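Local coordinates for polysaccharide deacetylase-like protein (Bacillus anthracis, PDB 4V33) that is one of two putative polysaccharide deacetylases required for osmotic stability and cell shape maintenance in this bacterium, and binds zinc, at residues T203-M208 against Q262-T267; E283-L288 against K316-A321; R114-I119 against I193-K198; L103-K108 against I138-K143. One frame throughout, in Å; residues are numbered along the deposited sequence.

Contact 1 of 4, residues T203-M208 against Q262-T267; sequences TFDDGM and QSHTAT. With ZN (zinc ion), chain D.
Asp206 and His264 meet through a shared zinc ion, in a metal-site contact at the C-terminal ends of two parallel strands of the deacetylase barrel. The OD1 atom of Asp206 binds the zinc at 2.1 Å, while NE2 of His264 binds it at 2.2 Å. The Asp206 carboxylate uses a single oxygen: OD2 stays 3.5 Å from the zinc and instead accepts a hydrogen bond from the metal-bound water. That water sits 2.0 Å from the zinc, so metal, carboxylate and water close a small ring that fixes the turn of the carboxylate. CB of Asp206 leaves the backbone away from His264, but chi1 (-62°) sets CG beside the backbone N and brings OD1 back to the metal. The carboxylate lies at the edge of the imidazole, its plane 25° from that of the ring. On the far side of the ring, ND1 of His264 is hydrogen-bonded to Ala300 O, which orients NE2 for the zinc; His268 completes the protein ligands. Asp205 CB comes within 3.8 Å of His264 NE2, and its carboxylate makes a salt bridge with Arg343. The Asp-His-His set is the one expected of carbohydrate esterase family 4. Strand 199-206 and strand 259-263 flank strand 230-234 in the parallel sheet, while helix 277-292 packs against Ser263 and Ala266.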
# COMPACT_ATOMS: atom_id res chain seq x y z
N THR A 203 6.98 -0.60 7.69
CA THR A 203 7.43 -1.97 7.98
C THR A 203 8.67 -1.98 8.87
O THR A 203 9.49 -1.05 8.83
CB THR A 203 7.72 -2.83 6.70
OG1 THR A 203 9.01 -2.52 6.15
CG2 THR A 203 6.64 -2.64 5.64
N PHE A 204 8.80 -3.07 9.63
CA PHE A 204 9.91 -3.30 10.54
C PHE A 204 10.49 -4.66 10.25
O PHE A 204 9.75 -5.63 10.07
CB PHE A 204 9.42 -3.31 11.99
CG PHE A 204 8.80 -2.02 12.42
CD1 PHE A 204 7.45 -1.80 12.23
CD2 PHE A 204 9.57 -1.03 13.01
CE1 PHE A 204 6.85 -0.61 12.62
CE2 PHE A 204 8.98 0.18 13.41
CZ PHE A 204 7.62 0.39 13.21
N ASP A 205 11.82 -4.74 10.23
CA ASP A 205 12.50 -6.01 10.00
C ASP A 205 13.11 -6.57 11.26
O ASP A 205 13.86 -5.88 11.96
CB ASP A 205 13.61 -5.85 8.95
CG ASP A 205 13.08 -5.73 7.53
OD1 ASP A 205 11.86 -5.57 7.35
OD2 ASP A 205 13.90 -5.81 6.59
N ASP A 206 12.76 -7.84 11.52
CA ASP A 206 13.45 -8.81 12.39
C ASP A 206 12.65 -9.27 13.61
O ASP A 206 12.80 -10.41 14.05
CB ASP A 206 14.86 -8.40 12.85
CG ASP A 206 15.84 -8.22 11.70
OD1 ASP A 206 15.51 -8.48 10.51
OD2 ASP A 206 16.98 -7.81 12.02
N GLY A 207 11.81 -8.40 14.16
CA GLY A 207 11.08 -8.74 15.36
C GLY A 207 11.88 -8.51 16.63
O GLY A 207 11.79 -9.28 17.58
N MET A 208 12.68 -7.44 16.64
CA MET A 208 13.38 -7.06 17.86
C MET A 208 12.39 -6.65 18.95
O MET A 208 11.36 -6.04 18.67
CB MET A 208 14.34 -5.90 17.58
CG MET A 208 15.52 -6.30 16.73
SD MET A 208 16.58 -4.89 16.38
CE MET A 208 16.21 -4.65 14.65
N GLN A 262 4.14 -10.63 9.87
CA GLN A 262 4.48 -11.34 8.65
C GLN A 262 5.88 -11.95 8.80
O GLN A 262 6.47 -11.89 9.87
CB GLN A 262 4.38 -10.38 7.46
CG GLN A 262 2.98 -9.75 7.31
CD GLN A 262 1.91 -10.80 7.05
OE1 GLN A 262 2.15 -11.79 6.35
NE2 GLN A 262 0.71 -10.60 7.61
N SER A 263 6.38 -12.56 7.73
CA SER A 263 7.57 -13.41 7.83
C SER A 263 8.89 -12.75 7.45
O SER A 263 8.96 -11.99 6.49
CB SER A 263 7.37 -14.64 6.93
OG SER A 263 8.49 -15.51 6.98
N HIS A 264 9.96 -13.07 8.19
CA HIS A 264 11.32 -12.69 7.78
C HIS A 264 12.15 -13.97 7.65
O HIS A 264 13.36 -13.94 7.88
CB HIS A 264 11.96 -11.73 8.80
CG HIS A 264 13.00 -10.81 8.23
ND1 HIS A 264 13.22 -10.65 6.88
CD2 HIS A 264 13.87 -9.96 8.84
CE1 HIS A 264 14.19 -9.77 6.69
NE2 HIS A 264 14.60 -9.34 7.87
N THR A 265 11.49 -15.06 7.25
CA THR A 265 12.04 -16.43 7.20
C THR A 265 12.23 -17.03 8.60
O THR A 265 11.97 -16.39 9.61
CB THR A 265 13.36 -16.58 6.37
OG1 THR A 265 14.48 -16.10 7.13
CG2 THR A 265 13.26 -15.84 5.03
N ALA A 266 12.67 -18.29 8.64
CA ALA A 266 12.83 -18.98 9.91
C ALA A 266 14.06 -18.49 10.66
O ALA A 266 13.99 -18.23 11.87
CB ALA A 266 12.93 -20.47 9.70
N THR A 267 15.18 -18.39 9.96
CA THR A 267 16.44 -18.05 10.62
C THR A 267 17.13 -16.80 10.07
O THR A 267 18.29 -16.56 10.41
CB THR A 267 17.46 -19.22 10.58
OG1 THR A 267 17.90 -19.45 9.23
CG2 THR A 267 16.85 -20.49 11.16
ZN ZN D . 16.49 -8.58 8.60
O HOH W 1 17.99 -7.41 9.33

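Contact 2 of 4, residues E283-L288 against K316-A321; sequences ESKEKL and KYYQFA
Lys285, on helix 277-292, meets Tyr317 and Tyr318 in the loop that leads into strand 320-326, and these three residues make up nearly all of the contact. The lysine chain runs extended, with CG anti to the backbone N (chi1 165°), which carries the ammonium from the helix surface to the loop backbone. There NZ donates a hydrogen bond of 3.0 Å to Tyr317 O, approaching in the carbonyl plane on a lone pair, at a C=O...N angle of 142°. A water completes a triangle with them: it accepts from Lys285 NZ at 2.9 Å and donates to Tyr317 O at 2.6 Å. The aliphatic part of the lysine also takes part, its CD passing 3.5 Å from Tyr317 O. Tyr317 contributes mainly this carbonyl, since its ring leads away to lie on Glu278, Leu281 and Lys282 of the same helix. Tyr318 instead brings the hydroxyl end of its ring to the root of the lysine, where Lys285 CB stands 3.5 Å from Tyr318 OH. That hydroxyl is engaged by Ser263 OG, and so ties the loop to the residue preceding the zinc ligand His264. Across this contact the ammonium is thus met by a neutral carbonyl and a water, so that the helix is held to the loop by a charged donor on a backbone acceptor.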
# COMPACT_ATOMS: atom_id res chain seq x y z
N GLU A 283 7.57 -23.32 6.26
CA GLU A 283 7.32 -23.68 7.65
C GLU A 283 7.37 -22.48 8.60
O GLU A 283 6.74 -22.48 9.66
CB GLU A 283 8.27 -24.81 8.08
CG GLU A 283 8.06 -26.07 7.23
CD GLU A 283 9.04 -27.20 7.50
OE1 GLU A 283 9.89 -27.08 8.40
OE2 GLU A 283 8.93 -28.22 6.79
N SER A 284 8.12 -21.45 8.22
CA SER A 284 8.15 -20.21 8.99
C SER A 284 6.77 -19.56 8.93
O SER A 284 6.23 -19.14 9.95
CB SER A 284 9.23 -19.26 8.46
OG SER A 284 9.05 -19.00 7.08
N LYS A 285 6.21 -19.49 7.73
CA LYS A 285 4.85 -18.97 7.54
C LYS A 285 3.84 -19.75 8.39
O LYS A 285 3.02 -19.16 9.08
CB LYS A 285 4.46 -19.06 6.06
CG LYS A 285 2.98 -18.89 5.79
CD LYS A 285 2.68 -19.10 4.32
CE LYS A 285 1.18 -19.14 4.06
NZ LYS A 285 0.88 -19.53 2.65
N GLU A 286 3.91 -21.07 8.33
CA GLU A 286 2.98 -21.92 9.06
C GLU A 286 3.10 -21.74 10.58
O GLU A 286 2.09 -21.65 11.28
CB GLU A 286 3.16 -23.39 8.68
CG GLU A 286 2.88 -23.66 7.22
CD GLU A 286 3.30 -25.05 6.77
OE1 GLU A 286 4.01 -25.74 7.53
OE2 GLU A 286 2.92 -25.43 5.65
N LYS A 287 4.33 -21.69 11.08
CA LYS A 287 4.56 -21.52 12.50
C LYS A 287 4.06 -20.16 12.99
O LYS A 287 3.45 -20.06 14.06
CB LYS A 287 6.05 -21.67 12.81
CG LYS A 287 6.39 -21.62 14.29
CD LYS A 287 7.88 -21.84 14.52
CE LYS A 287 8.15 -22.55 15.84
NZ LYS A 287 9.57 -22.40 16.25
N LEU A 288 4.32 -19.12 12.21
CA LEU A 288 3.89 -17.78 12.60
C LEU A 288 2.36 -17.66 12.63
O LEU A 288 1.81 -17.02 13.52
CB LEU A 288 4.51 -16.73 11.67
CG LEU A 288 4.28 -15.26 12.06
CD1 LEU A 288 4.83 -14.98 13.45
CD2 LEU A 288 4.94 -14.37 11.03
N LYS A 316 5.68 -19.64 -4.20
CA LYS A 316 4.92 -20.81 -3.77
C LYS A 316 4.14 -20.55 -2.47
O LYS A 316 3.11 -21.20 -2.22
CB LYS A 316 5.85 -22.00 -3.57
CG LYS A 316 6.56 -22.45 -4.83
CD LYS A 316 7.62 -23.50 -4.51
CE LYS A 316 8.39 -23.90 -5.75
NZ LYS A 316 9.42 -24.93 -5.45
N TYR A 317 4.63 -19.61 -1.67
CA TYR A 317 4.16 -19.48 -0.28
C TYR A 317 3.65 -18.10 0.11
O TYR A 317 2.86 -17.99 1.04
CB TYR A 317 5.28 -19.89 0.68
CG TYR A 317 5.93 -21.20 0.29
CD1 TYR A 317 5.17 -22.37 0.24
CD2 TYR A 317 7.27 -21.28 -0.04
CE1 TYR A 317 5.74 -23.57 -0.13
CE2 TYR A 317 7.85 -22.48 -0.40
CZ TYR A 317 7.08 -23.63 -0.45
OH TYR A 317 7.63 -24.84 -0.80
N TYR A 318 4.11 -17.07 -0.59
CA TYR A 318 3.79 -15.69 -0.22
C TYR A 318 3.21 -14.92 -1.40
O TYR A 318 3.60 -15.16 -2.54
CB TYR A 318 5.04 -14.96 0.28
CG TYR A 318 5.64 -15.56 1.53
CD1 TYR A 318 5.13 -15.23 2.79
CD2 TYR A 318 6.69 -16.47 1.46
CE1 TYR A 318 5.66 -15.77 3.93
CE2 TYR A 318 7.23 -17.02 2.60
CZ TYR A 318 6.71 -16.66 3.84
OH TYR A 318 7.23 -17.20 4.99
N GLN A 319 2.29 -14.00 -1.12
CA GLN A 319 1.75 -13.12 -2.15
C GLN A 319 2.63 -11.88 -2.35
O GLN A 319 2.63 -11.29 -3.43
CB GLN A 319 0.34 -12.67 -1.79
CG GLN A 319 -0.68 -13.78 -1.70
CD GLN A 319 -1.97 -13.30 -1.10
OE1 GLN A 319 -2.57 -13.98 -0.26
NE2 GLN A 319 -2.41 -12.11 -1.50
N PHE A 320 3.35 -11.49 -1.30
CA PHE A 320 4.12 -10.24 -1.30
C PHE A 320 5.51 -10.48 -0.76
O PHE A 320 5.69 -11.22 0.21
CB PHE A 320 3.44 -9.17 -0.42
CG PHE A 320 2.04 -8.84 -0.85
CD1 PHE A 320 1.82 -7.95 -1.87
CD2 PHE A 320 0.96 -9.46 -0.24
CE1 PHE A 320 0.53 -7.66 -2.28
CE2 PHE A 320 -0.33 -9.19 -0.65
CZ PHE A 320 -0.55 -8.28 -1.67
N ALA A 321 6.51 -9.85 -1.37
CA ALA A 321 7.87 -9.93 -0.87
C ALA A 321 8.58 -8.62 -1.12
O ALA A 321 8.49 -8.06 -2.21
CB ALA A 321 8.63 -11.08 -1.53
O HOH W 2 0.85 -16.71 2.09

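Contact 3 of 4, residues R114-I119 against I193-K198. With ACT (acetate ion), chain E.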
# COMPACT_ATOMS: atom_id res chain seq x y z
N ARG A 114 -4.33 11.28 -7.88
CA ARG A 114 -4.36 10.03 -8.63
C ARG A 114 -5.17 8.97 -7.88
O ARG A 114 -5.90 9.28 -6.93
CB ARG A 114 -2.92 9.57 -8.90
CG ARG A 114 -2.13 10.60 -9.70
CD ARG A 114 -0.68 10.18 -9.95
NE ARG A 114 -0.61 8.90 -10.63
CZ ARG A 114 -0.74 8.76 -11.95
NH1 ARG A 114 -0.94 9.82 -12.72
NH2 ARG A 114 -0.67 7.55 -12.49
N GLY A 115 -5.06 7.72 -8.30
CA GLY A 115 -5.86 6.66 -7.71
C GLY A 115 -7.11 6.32 -8.51
O GLY A 115 -7.21 6.62 -9.70
N GLU A 116 -8.05 5.67 -7.84
CA GLU A 116 -9.30 5.25 -8.47
C GLU A 116 -10.32 6.38 -8.52
O GLU A 116 -10.58 7.06 -7.51
CB GLU A 116 -9.90 4.06 -7.71
CG GLU A 116 -11.15 3.46 -8.35
CD GLU A 116 -11.78 2.42 -7.46
OE1 GLU A 116 -12.46 2.79 -6.49
OE2 GLU A 116 -11.58 1.22 -7.73
N PHE A 117 -10.87 6.59 -9.70
CA PHE A 117 -11.96 7.54 -9.91
C PHE A 117 -13.19 6.75 -10.32
O PHE A 117 -13.14 5.97 -11.26
CB PHE A 117 -11.61 8.51 -11.03
CG PHE A 117 -10.48 9.46 -10.71
CD1 PHE A 117 -9.16 9.03 -10.75
CD2 PHE A 117 -10.74 10.78 -10.41
CE1 PHE A 117 -8.12 9.90 -10.47
CE2 PHE A 117 -9.70 11.67 -10.14
CZ PHE A 117 -8.39 11.22 -10.16
N GLN A 118 -14.30 6.95 -9.61
CA GLN A 118 -15.56 6.33 -10.00
C GLN A 118 -16.31 7.22 -10.99
O GLN A 118 -16.21 8.45 -10.93
CB GLN A 118 -16.42 6.02 -8.77
CG GLN A 118 -15.77 4.92 -7.93
CD GLN A 118 -16.60 4.48 -6.75
OE1 GLN A 118 -17.76 4.10 -6.89
NE2 GLN A 118 -16.01 4.53 -5.56
N ILE A 119 -17.04 6.59 -11.91
CA ILE A 119 -17.75 7.28 -12.97
C ILE A 119 -19.18 6.75 -13.05
O ILE A 119 -19.39 5.55 -13.22
CB ILE A 119 -17.08 7.07 -14.35
CG1 ILE A 119 -15.59 7.46 -14.30
CG2 ILE A 119 -17.82 7.86 -15.44
CD1 ILE A 119 -14.79 6.98 -15.51
N ILE A 193 -4.86 0.36 -2.20
CA ILE A 193 -3.83 1.38 -2.41
C ILE A 193 -4.27 2.55 -3.30
O ILE A 193 -3.78 3.66 -3.13
CB ILE A 193 -2.50 0.79 -2.93
CG1 ILE A 193 -2.71 0.05 -4.26
CG2 ILE A 193 -1.86 -0.12 -1.88
CD1 ILE A 193 -1.41 -0.27 -4.98
N ASN A 194 -5.21 2.30 -4.21
CA ASN A 194 -5.72 3.37 -5.07
C ASN A 194 -7.05 3.95 -4.58
O ASN A 194 -7.61 4.86 -5.19
CB ASN A 194 -5.86 2.88 -6.51
CG ASN A 194 -4.50 2.69 -7.18
OD1 ASN A 194 -3.71 3.63 -7.25
ND2 ASN A 194 -4.23 1.48 -7.65
N LYS A 195 -7.52 3.43 -3.45
CA LYS A 195 -8.81 3.84 -2.89
C LYS A 195 -8.66 4.77 -1.68
O LYS A 195 -9.66 5.20 -1.10
CB LYS A 195 -9.62 2.61 -2.48
CG LYS A 195 -9.89 1.65 -3.63
CD LYS A 195 -10.76 0.48 -3.17
CE LYS A 195 -10.85 -0.61 -4.23
NZ LYS A 195 -11.51 -0.14 -5.47
N VAL A 196 -7.41 5.07 -1.31
CA VAL A 196 -7.12 5.92 -0.16
C VAL A 196 -6.15 7.02 -0.55
O VAL A 196 -5.44 6.93 -1.54
CB VAL A 196 -6.51 5.12 1.01
CG1 VAL A 196 -7.44 3.98 1.42
CG2 VAL A 196 -5.09 4.60 0.66
N ASN A 197 -6.13 8.08 0.25
CA ASN A 197 -5.22 9.19 0.05
C ASN A 197 -3.83 8.85 0.58
O ASN A 197 -3.71 8.31 1.69
CB ASN A 197 -5.75 10.42 0.77
CG ASN A 197 -4.93 11.66 0.49
OD1 ASN A 197 -4.37 12.27 1.41
ND2 ASN A 197 -4.84 12.04 -0.78
N LYS A 198 -2.81 9.16 -0.20
CA LYS A 198 -1.42 9.01 0.24
C LYS A 198 -1.13 7.68 0.96
O LYS A 198 -0.75 7.67 2.13
CB LYS A 198 -1.03 10.18 1.15
CG LYS A 198 -1.10 11.53 0.46
CD LYS A 198 -0.61 12.63 1.40
CE LYS A 198 -0.78 14.00 0.79
NZ LYS A 198 -0.21 15.04 1.69
C ACT E . 3.26 15.42 1.89
O ACT E . 4.10 14.74 2.51
OXT ACT E . 2.46 14.78 1.18
CH3 ACT E . 3.23 16.92 1.97
O HOH W 3 -9.24 7.19 -5.05
O HOH W 4 -13.90 1.18 -4.88
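Glu116 holds the loop residues Asn194 and Lys195 in two ways, through its backbone and through its carboxylate. The backbone bond runs from Glu116 N to Asn194 O over 2.8 Å and is almost straight, at 173°, with the donor tilted out of the carbonyl plane. Gly115 lies alongside, its CA only 3.6 Å from the same Asn194 O, an approach that the absence of a side chain permits. A water joins the pair by donating to both Glu116 O and Asn194 O, so that the loop carbonyl is gripped by two donors. The charged interaction is a salt bridge, with Glu116 OE2 2.6 Å from Lys195 NZ. To reach it the glutamate extends fully, CG being anti to the backbone N (chi1 -175°), whereas the lysine bends at its last torsion (chi4 -63°) to turn the ammonium onto the carboxylate. A second water bridges the ends, 2.7 Å from Glu116 OE1 and 2.8 Å from Lys195 NZ, and Thr82 OG1 also bonds to OE1. The Asn194 side chain serves another link, its amide being hydrogen-bonded to Glu141 and Gln142. Strand 115-124 belongs to a beta sandwich consistent with the fibronectin type III domain of this protein, and the loop of 193-198 precedes a barrel strand of the deacetylase domain: the arrangement is a polar interdomain junction.

Contact 4 of 4, residues L103-K108 against I138-K143; sequences LPFDTK and ITFEQK
Phe105 and Phe140 lie rim to rim, their planes only 10° apart, yet neither ring overlaps the face of the other. Their centroids are 5.6 Å apart, and the closest atoms, Phe105 CE1 and Phe140 CE1, approach to 3.3 Å, a tight fit for two aromatic carbons. The two side chains extend from strands of different sheets and run past one another in opposing senses. One face of the Phe140 ring receives a methyl group: Thr107 CG2 stands 3.9 Å from the ring centroid, 14° off the normal, in a CH-pi contact. With chi1 at 55°, the threonine hydroxyl sits between the backbone N and the carbonyl carbon and bonds to Thr59 O, while the methyl turns to the phenylalanine. At the strand end, Asp106 OD1 accepts from Lys108 N at 2.9 Å, an Asx turn that shapes the chain around Thr107. Phe117 meets Phe105 edge-to-face, enlarging the aromatic cluster. Strand 103-106 is an edge strand of the three-stranded sheet, next to strand 60-66, and strand 130-140 is an edge strand of the four-stranded sheet, next to strand 115-124; the phenylalanines lie buried between these two sheets of the sandwich.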
# COMPACT_ATOMS: atom_id res chain seq x y z
N LEU A 103 -15.29 12.61 -23.67
CA LEU A 103 -15.00 13.50 -22.56
C LEU A 103 -13.52 13.40 -22.22
O LEU A 103 -13.04 12.35 -21.79
CB LEU A 103 -15.83 13.14 -21.33
CG LEU A 103 -15.67 14.10 -20.16
CD1 LEU A 103 -16.64 15.28 -20.29
CD2 LEU A 103 -15.85 13.39 -18.82
N PRO A 104 -12.78 14.50 -22.42
CA PRO A 104 -11.39 14.54 -21.98
C PRO A 104 -11.32 14.44 -20.46
O PRO A 104 -12.08 15.10 -19.75
CB PRO A 104 -10.92 15.93 -22.43
CG PRO A 104 -11.85 16.32 -23.52
CD PRO A 104 -13.18 15.72 -23.14
N PHE A 105 -10.43 13.59 -19.97
CA PHE A 105 -10.25 13.44 -18.54
C PHE A 105 -8.79 13.69 -18.20
O PHE A 105 -7.91 13.09 -18.81
CB PHE A 105 -10.64 12.04 -18.08
CG PHE A 105 -10.53 11.84 -16.59
CD1 PHE A 105 -9.32 11.51 -16.00
CD2 PHE A 105 -11.64 12.01 -15.78
CE1 PHE A 105 -9.23 11.34 -14.63
CE2 PHE A 105 -11.55 11.84 -14.41
CZ PHE A 105 -10.34 11.51 -13.84
N ASP A 106 -8.54 14.55 -17.23
CA ASP A 106 -7.17 14.83 -16.81
C ASP A 106 -7.11 14.92 -15.29
O ASP A 106 -7.96 15.56 -14.67
CB ASP A 106 -6.69 16.15 -17.43
CG ASP A 106 -5.18 16.25 -17.47
OD1 ASP A 106 -4.55 16.22 -16.40
OD2 ASP A 106 -4.62 16.38 -18.58
N THR A 107 -6.10 14.29 -14.69
CA THR A 107 -5.96 14.36 -13.24
C THR A 107 -5.77 15.80 -12.76
O THR A 107 -6.02 16.11 -11.60
CB THR A 107 -4.83 13.46 -12.73
OG1 THR A 107 -3.60 13.79 -13.40
CG2 THR A 107 -5.16 11.99 -12.97
N LYS A 108 -5.35 16.68 -13.67
CA LYS A 108 -5.25 18.11 -13.38
C LYS A 108 -6.61 18.69 -12.96
O LYS A 108 -6.67 19.67 -12.23
CB LYS A 108 -4.72 18.86 -14.61
CG LYS A 108 -4.56 20.36 -14.43
CD LYS A 108 -4.09 21.02 -15.72
CE LYS A 108 -4.07 22.54 -15.59
NZ LYS A 108 -3.11 23.01 -14.55
N ILE A 138 -11.93 4.36 -13.39
CA ILE A 138 -10.63 4.44 -14.03
C ILE A 138 -9.59 4.67 -12.95
O ILE A 138 -9.81 5.43 -12.01
CB ILE A 138 -10.58 5.57 -15.07
CG1 ILE A 138 -9.20 5.61 -15.75
CG2 ILE A 138 -10.93 6.93 -14.45
CD1 ILE A 138 -9.16 6.49 -16.97
N THR A 139 -8.46 3.98 -13.06
CA THR A 139 -7.43 4.09 -12.04
C THR A 139 -6.10 4.59 -12.59
O THR A 139 -5.50 3.98 -13.47
CB THR A 139 -7.20 2.73 -11.33
OG1 THR A 139 -8.41 2.33 -10.68
CG2 THR A 139 -6.09 2.87 -10.29
N PHE A 140 -5.66 5.73 -12.06
CA PHE A 140 -4.33 6.25 -12.32
C PHE A 140 -3.43 5.82 -11.16
O PHE A 140 -3.52 6.36 -10.06
CB PHE A 140 -4.37 7.78 -12.46
CG PHE A 140 -5.09 8.24 -13.70
CD1 PHE A 140 -6.46 8.41 -13.69
CD2 PHE A 140 -4.40 8.46 -14.88
CE1 PHE A 140 -7.13 8.81 -14.84
CE2 PHE A 140 -5.06 8.86 -16.02
CZ PHE A 140 -6.43 9.03 -16.00
N GLU A 141 -2.59 4.82 -11.42
CA GLU A 141 -1.83 4.16 -10.35
C GLU A 141 -1.08 5.11 -9.45
O GLU A 141 -0.37 6.01 -9.92
CB GLU A 141 -0.84 3.14 -10.94
CG GLU A 141 -1.49 1.93 -11.58
CD GLU A 141 -2.26 1.07 -10.60
OE1 GLU A 141 -1.99 1.15 -9.38
OE2 GLU A 141 -3.14 0.30 -11.04
N GLN A 142 -1.27 4.94 -8.14
CA GLN A 142 -0.55 5.73 -7.15
C GLN A 142 0.73 5.05 -6.72
O GLN A 142 0.80 3.83 -6.59
CB GLN A 142 -1.42 5.95 -5.91
CG GLN A 142 -2.70 6.69 -6.19
CD GLN A 142 -3.33 7.28 -4.94
OE1 GLN A 142 -3.51 8.49 -4.85
NE2 GLN A 142 -3.72 6.43 -4.00
N LYS A 143 1.75 5.87 -6.48
CA LYS A 143 2.99 5.36 -5.91
C LYS A 143 2.76 5.01 -4.44
O LYS A 143 1.94 5.64 -3.75
CB LYS A 143 4.12 6.37 -6.06
CG LYS A 143 3.98 7.61 -5.20
CD LYS A 143 4.98 8.69 -5.60
CE LYS A 143 4.87 9.91 -4.70
NZ LYS A 143 3.51 10.52 -4.74

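From the N terminus, contact 4 opens first at 103-108 and contact 3 follows at 114-119. Contact 4 closes at 138-143, before contact 3 closes at 193-198, so the two cross. They also touch, because strands 115-124 and 130-140 are neighbours in one sheet: contact 4 joins the two sheets of the N-terminal sandwich, and contact 3 docks that sandwich onto the deacetylase domain. Contacts 1 and 2 then follow in series, 203-208 closing with 262-267 and 283-288 with 316-321, on the other side of the chain's centre. They meet at Ser263 and Tyr318, so that the zinc-site strand is tied to helix 277-292 and to the loop before strand 320-326.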